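Local coordinates for extracellular solute-binding protein (Conexibacter woesei, PDB 4P98), which probably captures a small solute, perhaps a nucleoside as in its PnrA-like relatives, outside the cell membrane for uptake by an ABC transporter, at residues G137-V142 with V289-L294. Residues are numbered along the deposited sequence; the frame is centred on the assembly and turned at random.
Sequences GSLRGV and VVPDDL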
loop_
_atom_site.group_PDB
_atom_site.type_symbol
_atom_site.label_atom_id
_atom_site.label_comp_id
_atom_site.label_asym_id
_atom_site.label_seq_id
_atom_site.Cartn_x
_atom_site.Cartn_y
_atom_site.Cartn_z
ATOM N N GLY A 137 -16.262 9.434 0.742
ATOM C CA GLY A 137 -17.591 9.655 1.287
ATOM C C GLY A 137 -17.633 10.622 2.457
ATOM O O GLY A 137 -18.706 11.040 2.866
ATOM N N SER A 138 -16.472 10.985 2.990
ATOM C CA SER A 138 -16.377 11.906 4.119
ATOM C C SER A 138 -16.200 13.369 3.708
ATOM O O SER A 138 -16.155 14.240 4.567
ATOM C CB SER A 138 -15.200 11.508 5.017
ATOM O OG SER A 138 -15.417 10.227 5.584
ATOM N N LEU A 139 -16.094 13.641 2.409
ATOM C CA LEU A 139 -15.755 14.979 1.933
ATOM C C LEU A 139 -16.989 15.871 1.883
ATOM O O LEU A 139 -18.108 15.388 1.995
ATOM C CB LEU A 139 -15.126 14.905 0.539
ATOM C CG LEU A 139 -13.880 14.043 0.408
ATOM C CD1 LEU A 139 -13.448 13.998 -1.055
ATOM C CD2 LEU A 139 -12.755 14.553 1.299
ATOM N N ARG A 140 -16.776 17.171 1.706
ATOM C CA ARG A 140 -17.888 18.134 1.668
ATOM C C ARG A 140 -18.258 18.458 0.234
ATOM O O ARG A 140 -17.412 18.932 -0.521
ATOM C CB ARG A 140 -17.501 19.434 2.364
ATOM C CG ARG A 140 -17.536 19.384 3.882
ATOM C CD ARG A 140 -17.376 20.775 4.494
ATOM N NE ARG A 140 -16.122 21.413 4.072
ATOM C CZ ARG A 140 -15.334 22.155 4.852
ATOM N NH1 ARG A 140 -15.642 22.385 6.128
ATOM N NH2 ARG A 140 -14.214 22.670 4.347
ATOM N N GLY A 141 -19.515 18.202 -0.131
ATOM C CA GLY A 141 -20.037 18.584 -1.438
ATOM C C GLY A 141 -19.648 17.668 -2.587
ATOM O O GLY A 141 -19.741 18.054 -3.735
ATOM N N VAL A 142 -19.229 16.447 -2.287
ATOM C CA VAL A 142 -18.832 15.501 -3.328
ATOM C C VAL A 142 -19.903 14.435 -3.432
ATOM O O VAL A 142 -19.979 13.541 -2.593
ATOM C CB VAL A 142 -17.459 14.880 -3.017
ATOM C CG1 VAL A 142 -17.091 13.828 -4.061
ATOM C CG2 VAL A 142 -16.397 15.962 -2.932
ATOM N N VAL A 289 -13.283 20.947 0.029
ATOM C CA VAL A 289 -13.985 19.669 0.184
ATOM C C VAL A 289 -13.493 18.860 1.392
ATOM O O VAL A 289 -14.160 17.918 1.786
ATOM C CB VAL A 289 -13.873 18.783 -1.082
ATOM C CG1 VAL A 289 -14.249 19.578 -2.334
ATOM C CG2 VAL A 289 -12.476 18.195 -1.206
ATOM N N VAL A 290 -12.335 19.206 1.961
ATOM C CA VAL A 290 -11.737 18.397 3.039
ATOM C C VAL A 290 -12.179 18.878 4.427
ATOM O O VAL A 290 -11.806 19.976 4.846
ATOM C CB VAL A 290 -10.197 18.409 2.995
ATOM C CG1 VAL A 290 -9.628 17.492 4.075
ATOM C CG2 VAL A 290 -9.693 17.969 1.621
ATOM N N PRO A 291 -12.958 18.055 5.155
ATOM C CA PRO A 291 -13.342 18.494 6.507
ATOM C C PRO A 291 -12.146 18.583 7.453
ATOM O O PRO A 291 -11.185 17.806 7.325
ATOM C CB PRO A 291 -14.333 17.421 6.958
ATOM C CG PRO A 291 -13.979 16.214 6.157
ATOM C CD PRO A 291 -13.570 16.759 4.812
ATOM N N ASP A 292 -12.199 19.533 8.388
ATOM C CA ASP A 292 -11.106 19.741 9.340
ATOM C C ASP A 292 -10.852 18.499 10.178
ATOM O O ASP A 292 -9.743 18.286 10.654
ATOM C CB ASP A 292 -11.404 20.914 10.287
ATOM C CG ASP A 292 -11.454 22.252 9.570
ATOM O OD1 ASP A 292 -10.624 22.479 8.660
ATOM O OD2 ASP A 292 -12.323 23.078 9.922
ATOM N N ASP A 293 -11.886 17.690 10.359
ATOM C CA ASP A 293 -11.793 16.493 11.201
ATOM C C ASP A 293 -11.626 15.190 10.401
ATOM O O ASP A 293 -11.977 14.113 10.890
ATOM C CB ASP A 293 -13.032 16.394 12.096
ATOM C CG ASP A 293 -14.298 16.081 11.315
ATOM O OD1 ASP A 293 -14.277 16.195 10.074
ATOM O OD2 ASP A 293 -15.319 15.716 11.934
ATOM N N LEU A 294 -11.096 15.260 9.183
ATOM C CA LEU A 294 -11.024 14.042 8.362
ATOM C C LEU A 294 -10.221 12.942 9.047
ATOM O O LEU A 294 -10.672 11.797 9.095
ATOM C CB LEU A 294 -10.456 14.314 6.967
ATOM C CG LEU A 294 -10.410 13.076 6.058
ATOM C CD1 LEU A 294 -11.792 12.460 5.875
ATOM C CD2 LEU A 294 -9.792 13.451 4.716
#
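The backbone N of R140 donates a short, nearly straight hydrogen bond to V289 O (2.7 Å, 166° at the hydrogen), the one hydrogen bond linking 137-142 to 289-294. L139 closes in on the same carbonyl oxygen: its CA is 3.3 Å from V289 O, CB and CD2 also border it, and the methyls CD1 and CD2 pack on V289 CG2 and P291 CD. The ring of P291 lies against the S138-L139 backbone, its CG 3.3 Å from S138 O and its CD 4.0 Å from L139 CA. S138 CB touches L294 CD1 at 3.6 Å, while its OG is hydrogen-bonded to F134 O in helix 125-137. On the other flank, V142 CG2 reaches V289 CB at 4.2 Å.

Packing is looser towards solvent, where R140 lies along the outside of the 289-294 chain. Its side chain bends at chi3 (-58°), laying one guanidinium face over V290 O and P291 CA; NH2 is 3.6 Å from V290 O but hydrogen-bonds to D288 O. D292 OD2 stays 5.1 Å from R140 NH1, too far for a salt bridge.

A type I turn from P291 to L294 leads into helix 294-307, whose R297 touches S138 and P291. The contact thus joins two peripheral loops in one lobe of the two-lobed periplasmic-binding-protein fold, with L139, V289 and V290 resting on I241 of edge strand 240-242 in its five-stranded parallel sheet.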